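Local structure of putative metallopeptidase (Shewanella baltica OS155, 3IEH) at residues F192-P205 with V241-Q255. The protein is a putative zinc-dependent hydrolase of the peptidase M14 family, probably acting as a metallocarboxypeptidase. Numbering follows the deposited sequence.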
loop_
_atom_site.group_PDB
_atom_site.type_symbol
_atom_site.label_atom_id
_atom_site.label_comp_id
_atom_site.label_asym_id
_atom_site.label_seq_id
_atom_site.Cartn_x
_atom_site.Cartn_y
_atom_site.Cartn_z
ATOM N N PHE A 192 9.358 -7.987 -12.764
ATOM C CA PHE A 192 8.734 -7.341 -11.622
ATOM C C PHE A 192 7.238 -7.014 -11.881
ATOM O O PHE A 192 6.364 -7.477 -11.165
ATOM C CB PHE A 192 9.510 -6.063 -11.300
ATOM C CG PHE A 192 8.944 -5.293 -10.159
ATOM C CD1 PHE A 192 9.141 -5.720 -8.863
ATOM C CD2 PHE A 192 8.192 -4.140 -10.385
ATOM C CE1 PHE A 192 8.583 -5.012 -7.791
ATOM C CE2 PHE A 192 7.650 -3.432 -9.338
ATOM C CZ PHE A 192 7.848 -3.863 -8.033
ATOM N N SER A 193 6.995 -6.226 -12.927
ATOM C CA SER A 193 5.672 -5.810 -13.367
ATOM C C SER A 193 4.813 -7.011 -13.733
ATOM O O SER A 193 3.687 -7.157 -13.248
ATOM C CB SER A 193 5.790 -4.855 -14.585
ATOM O OG SER A 193 6.540 -3.685 -14.251
ATOM N N LEU A 194 5.353 -7.882 -14.584
ATOM C CA LEU A 194 4.584 -9.021 -15.105
ATOM C C LEU A 194 4.224 -10.062 -14.050
ATOM O O LEU A 194 3.169 -10.679 -14.147
ATOM C CB LEU A 194 5.320 -9.671 -16.273
ATOM C CG LEU A 194 5.485 -8.750 -17.493
ATOM C CD1 LEU A 194 6.344 -9.445 -18.515
ATOM C CD2 LEU A 194 4.138 -8.305 -18.107
ATOM N N ASP A 195 5.084 -10.244 -13.046
ATOM C CA ASP A 195 4.822 -11.218 -12.004
ATOM C C ASP A 195 3.727 -10.741 -11.072
ATOM O O ASP A 195 2.898 -11.533 -10.630
ATOM C CB ASP A 195 6.075 -11.542 -11.186
ATOM C CG ASP A 195 5.808 -12.611 -10.116
ATOM O OD1 ASP A 195 5.538 -13.771 -10.492
ATOM O OD2 ASP A 195 5.843 -12.296 -8.906
ATOM N N LEU A 196 3.733 -9.453 -10.735
ATOM C CA LEU A 196 2.673 -8.893 -9.890
ATOM C C LEU A 196 1.331 -8.978 -10.602
ATOM O O LEU A 196 0.342 -9.450 -10.046
ATOM C CB LEU A 196 3.010 -7.476 -9.498
ATOM C CG LEU A 196 4.172 -7.400 -8.486
ATOM C CD1 LEU A 196 4.570 -5.944 -8.219
ATOM C CD2 LEU A 196 3.842 -8.142 -7.171
ATOM N N ARG A 197 1.322 -8.579 -11.868
ATOM C CA ARG A 197 0.123 -8.652 -12.703
ATOM C C ARG A 197 -0.424 -10.099 -12.713
ATOM O O ARG A 197 -1.616 -10.321 -12.458
ATOM C CB ARG A 197 0.478 -8.136 -14.105
ATOM C CG ARG A 197 -0.661 -7.977 -15.063
ATOM C CD ARG A 197 -1.147 -9.309 -15.629
ATOM N NE ARG A 197 -0.075 -10.098 -16.225
ATOM C CZ ARG A 197 0.401 -9.945 -17.461
ATOM N NH1 ARG A 197 -0.078 -9.001 -18.253
ATOM N NH2 ARG A 197 1.371 -10.744 -17.908
ATOM N N ASP A 198 0.455 -11.074 -12.969
ATOM C CA ASP A 198 0.077 -12.490 -12.947
ATOM C C ASP A 198 -0.418 -12.986 -11.577
ATOM O O ASP A 198 -1.345 -13.799 -11.513
ATOM C CB ASP A 198 1.240 -13.381 -13.443
ATOM C CG ASP A 198 1.585 -13.143 -14.931
ATOM O OD1 ASP A 198 0.703 -12.742 -15.728
ATOM O OD2 ASP A 198 2.748 -13.350 -15.303
ATOM N N THR A 199 0.192 -12.524 -10.492
ATOM C CA THR A 199 -0.243 -12.920 -9.150
ATOM C C THR A 199 -1.704 -12.526 -8.916
ATOM O O THR A 199 -2.526 -13.330 -8.462
ATOM C CB THR A 199 0.641 -12.281 -8.054
ATOM O OG1 THR A 199 2.012 -12.644 -8.282
ATOM C CG2 THR A 199 0.205 -12.736 -6.682
ATOM N N LEU A 200 -2.035 -11.288 -9.242
ATOM C CA LEU A 200 -3.435 -10.827 -9.126
ATOM C C LEU A 200 -4.325 -11.615 -10.087
ATOM O O LEU A 200 -5.450 -12.004 -9.741
ATOM C CB LEU A 200 -3.534 -9.331 -9.430
ATOM C CG LEU A 200 -2.747 -8.377 -8.526
ATOM C CD1 LEU A 200 -3.003 -6.942 -8.994
ATOM C CD2 LEU A 200 -3.174 -8.579 -7.058
ATOM N N GLY A 201 -3.790 -11.868 -11.282
ATOM C CA GLY A 201 -4.486 -12.641 -12.303
ATOM C C GLY A 201 -4.830 -14.027 -11.828
ATOM O O GLY A 201 -5.712 -14.641 -12.367
ATOM N N GLY A 202 -4.129 -14.531 -10.816
ATOM C CA GLY A 202 -4.449 -15.833 -10.239
ATOM C C GLY A 202 -5.674 -15.820 -9.343
ATOM O O GLY A 202 -6.206 -16.867 -9.040
ATOM N N TYR A 203 -6.105 -14.643 -8.895
ATOM C CA TYR A 203 -7.309 -14.512 -8.063
ATOM C C TYR A 203 -8.461 -13.878 -8.801
ATOM O O TYR A 203 -9.622 -14.150 -8.470
ATOM C CB TYR A 203 -7.047 -13.650 -6.821
ATOM C CG TYR A 203 -6.057 -14.279 -5.901
ATOM C CD1 TYR A 203 -4.705 -14.109 -6.120
ATOM C CD2 TYR A 203 -6.460 -15.084 -4.841
ATOM C CE1 TYR A 203 -3.764 -14.684 -5.300
ATOM C CE2 TYR A 203 -5.512 -15.685 -4.013
ATOM C CZ TYR A 203 -4.167 -15.475 -4.253
ATOM O OH TYR A 203 -3.187 -16.042 -3.468
ATOM N N PHE A 204 -8.157 -13.016 -9.778
ATOM C CA PHE A 204 -9.214 -12.249 -10.429
ATOM C C PHE A 204 -9.032 -12.167 -11.926
ATOM O O PHE A 204 -7.939 -12.414 -12.446
ATOM C CB PHE A 204 -9.247 -10.811 -9.863
ATOM C CG PHE A 204 -9.334 -10.743 -8.381
ATOM C CD1 PHE A 204 -10.479 -11.155 -7.727
ATOM C CD2 PHE A 204 -8.270 -10.262 -7.637
ATOM C CE1 PHE A 204 -10.568 -11.106 -6.359
ATOM C CE2 PHE A 204 -8.343 -10.219 -6.266
ATOM C CZ PHE A 204 -9.493 -10.641 -5.621
ATOM N N PRO A 205 -10.112 -11.829 -12.634
ATOM C CA PRO A 205 -9.883 -11.475 -14.046
ATOM C C PRO A 205 -9.064 -10.156 -14.092
ATOM O O PRO A 205 -9.110 -9.369 -13.144
ATOM C CB PRO A 205 -11.289 -11.285 -14.629
ATOM C CG PRO A 205 -12.246 -11.152 -13.435
ATOM C CD PRO A 205 -11.519 -11.701 -12.202
ATOM N N VAL A 241 12.197 0.526 -7.842
ATOM C CA VAL A 241 11.006 -0.020 -8.455
ATOM C C VAL A 241 9.839 0.278 -7.511
ATOM O O VAL A 241 10.000 0.384 -6.274
ATOM C CB VAL A 241 11.103 -1.544 -8.674
ATOM C CG1 VAL A 241 12.184 -1.861 -9.651
ATOM C CG2 VAL A 241 11.337 -2.308 -7.318
ATOM N N GLY A 242 8.664 0.412 -8.096
ATOM C CA GLY A 242 7.432 0.642 -7.346
ATOM C C GLY A 242 6.290 -0.071 -8.027
ATOM O O GLY A 242 6.327 -0.279 -9.236
ATOM N N ALA A 243 5.301 -0.478 -7.239
ATOM C CA ALA A 243 4.059 -1.045 -7.754
ATOM C C ALA A 243 2.927 -0.585 -6.863
ATOM O O ALA A 243 3.077 -0.535 -5.625
ATOM C CB ALA A 243 4.103 -2.576 -7.772
ATOM N N CYS A 244 1.809 -0.232 -7.490
ATOM C CA CYS A 244 0.579 0.036 -6.772
ATOM C C CYS A 244 -0.447 -0.961 -7.294
ATOM O O CYS A 244 -0.973 -0.790 -8.375
ATOM C CB CYS A 244 0.087 1.452 -6.995
ATOM S SG CYS A 244 -1.622 1.716 -6.379
ATOM N N THR A 245 -0.700 -2.017 -6.535
ATOM C CA THR A 245 -1.623 -3.049 -6.961
ATOM C C THR A 245 -3.046 -2.589 -6.683
ATOM O O THR A 245 -3.301 -1.878 -5.711
ATOM C CB THR A 245 -1.377 -4.379 -6.217
ATOM O OG1 THR A 245 -1.498 -4.148 -4.822
ATOM C CG2 THR A 245 0.042 -4.946 -6.523
ATOM N N GLU A 246 -3.961 -2.985 -7.563
ATOM C CA GLU A 246 -5.374 -2.643 -7.416
ATOM C C GLU A 246 -6.198 -3.935 -7.515
ATOM O O GLU A 246 -6.383 -4.469 -8.594
ATOM C CB GLU A 246 -5.785 -1.659 -8.522
ATOM C CG GLU A 246 -5.073 -0.317 -8.441
ATOM C CD GLU A 246 -5.715 0.665 -7.464
ATOM O OE1 GLU A 246 -6.824 0.430 -6.909
ATOM O OE2 GLU A 246 -5.091 1.709 -7.267
ATOM N N THR A 247 -6.628 -4.463 -6.376
ATOM C CA THR A 247 -7.565 -5.566 -6.363
ATOM C C THR A 247 -8.995 -5.023 -6.532
ATOM O O THR A 247 -9.332 -3.911 -6.096
ATOM C CB THR A 247 -7.449 -6.432 -5.075
ATOM O OG1 THR A 247 -7.497 -5.602 -3.901
ATOM C CG2 THR A 247 -6.169 -7.251 -5.090
ATOM N N PRO A 248 -9.850 -5.792 -7.177
ATOM C CA PRO A 248 -11.200 -5.297 -7.454
ATOM C C PRO A 248 -12.151 -5.436 -6.279
ATOM O O PRO A 248 -12.492 -6.567 -5.890
ATOM C CB PRO A 248 -11.652 -6.181 -8.624
ATOM C CG PRO A 248 -10.868 -7.466 -8.447
ATOM C CD PRO A 248 -9.568 -7.087 -7.815
ATOM N N ALA A 249 -12.658 -4.308 -5.781
ATOM C CA ALA A 249 -13.459 -4.311 -4.556
ATOM C C ALA A 249 -14.921 -4.712 -4.780
ATOM O O ALA A 249 -15.720 -4.695 -3.834
ATOM C CB ALA A 249 -13.359 -2.953 -3.834
ATOM N N LEU A 250 -15.266 -5.054 -6.026
ATOM C CA LEU A 250 -16.588 -5.652 -6.368
ATOM C C LEU A 250 -16.555 -7.179 -6.209
ATOM O O LEU A 250 -17.570 -7.831 -6.323
ATOM C CB LEU A 250 -17.046 -5.289 -7.802
ATOM C CG LEU A 250 -17.367 -3.818 -8.106
ATOM C CD1 LEU A 250 -17.714 -3.610 -9.618
ATOM C CD2 LEU A 250 -18.505 -3.301 -7.178
ATOM N N GLN A 251 -15.382 -7.745 -5.970
ATOM C CA GLN A 251 -15.245 -9.170 -5.718
ATOM C C GLN A 251 -15.303 -9.429 -4.211
ATOM O O GLN A 251 -15.291 -8.507 -3.381
ATOM C CB GLN A 251 -13.895 -9.688 -6.270
ATOM C CG GLN A 251 -13.671 -9.529 -7.789
ATOM C CD GLN A 251 -14.639 -10.326 -8.656
ATOM O OE1 GLN A 251 -15.378 -11.154 -8.139
ATOM N NE2 GLN A 251 -14.639 -10.076 -9.988
ATOM N N ASN A 252 -15.322 -10.706 -3.876
ATOM C CA ASN A 252 -15.337 -11.203 -2.516
ATOM C C ASN A 252 -14.181 -10.678 -1.645
ATOM O O ASN A 252 -13.002 -10.752 -2.002
ATOM C CB ASN A 252 -15.340 -12.733 -2.525
ATOM C CG ASN A 252 -15.302 -13.320 -1.134
ATOM O OD1 ASN A 252 -14.252 -13.341 -0.467
ATOM N ND2 ASN A 252 -16.452 -13.813 -0.680
ATOM N N PHE A 253 -14.554 -10.182 -0.473
ATOM C CA PHE A 253 -13.612 -9.534 0.409
ATOM C C PHE A 253 -12.416 -10.449 0.801
ATOM O O PHE A 253 -11.262 -10.028 0.638
ATOM C CB PHE A 253 -14.325 -8.944 1.628
ATOM C CG PHE A 253 -13.405 -8.177 2.522
ATOM C CD1 PHE A 253 -13.064 -6.880 2.212
ATOM C CD2 PHE A 253 -12.832 -8.774 3.651
ATOM C CE1 PHE A 253 -12.191 -6.156 3.023
ATOM C CE2 PHE A 253 -11.949 -8.063 4.460
ATOM C CZ PHE A 253 -11.634 -6.738 4.144
ATOM N N ASP A 254 -12.664 -11.684 1.249
ATOM C CA ASP A 254 -11.555 -12.575 1.640
ATOM C C ASP A 254 -10.630 -12.969 0.483
ATOM O O ASP A 254 -9.424 -13.165 0.680
ATOM C CB ASP A 254 -12.055 -13.790 2.418
ATOM C CG ASP A 254 -12.617 -13.405 3.797
ATOM O OD1 ASP A 254 -12.047 -12.544 4.512
ATOM O OD2 ASP A 254 -13.636 -13.981 4.181
ATOM N N GLN A 255 -11.173 -13.044 -0.723
ATOM C CA GLN A 255 -10.350 -13.264 -1.906
ATOM C C GLN A 255 -9.398 -12.094 -2.105
ATOM O O GLN A 255 -8.234 -12.283 -2.509
ATOM C CB GLN A 255 -11.217 -13.428 -3.151
ATOM C CG GLN A 255 -11.730 -14.824 -3.320
ATOM C CD GLN A 255 -10.624 -15.782 -3.758
ATOM O OE1 GLN A 255 -10.004 -15.596 -4.820
ATOM N NE2 GLN A 255 -10.387 -16.815 -2.958
#
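Phe204 turns CG away from its own carbonyl carbon (chi1 -53°), which lays its ring over Pro248, while Phe192 holds CG opposite its backbone N (chi1 179°) and meets Val241, just before strand 242-248. The Phe204 ring is sandwiched: Pro248 CD stands over one face, 3.7 Å from the ring centroid, a CH-pi contact, and Tyr203 CB covers the opposite face. Gln251 runs past the ring in the reverse direction, its CG 3.6 Å from Phe204 CD1, and its NE2 is hydrogen-bonded to Arg176 O. Phe204 CZ points to the backbone of Gln255; Asn252, the N-cap of that helix, accepts from Gln255 N through OD1 at 3.1 Å. Replacing the Phe204 ring with the methyl of an alanine is likely to open a gap between Pro248 and Gln251 and remove the proline's CH-pi partner. At the far end, Val241 CB sits over one face of the Phe192 ring and Leu196 CD1 over the other, with Gly242 O in plane at the edge, 3.4 Å from Phe192 CE2. Between these ends, Leu196 CD1 presses on Ala243 CB at 3.4 Å and Leu200 CD2 on Thr247 CG2 at 3.8 Å. The nearly parallel axes of helix 192-201 and strand 242-248 (16°, 9.8 Å apart) fit this stepwise pairing of a helix packed on the central mixed sheet of the M14 fold. Thr247 OG1 is hydrogen-bonded to Glu171 OE2 and Asn260 ND2. The CB of Glu246, the predicted proton donor/acceptor, is directed away from the helix, and its side chain approaches zinc ligand His170, so the strand meets the helix mainly through carbon atoms and carries a carboxylate beside the zinc site.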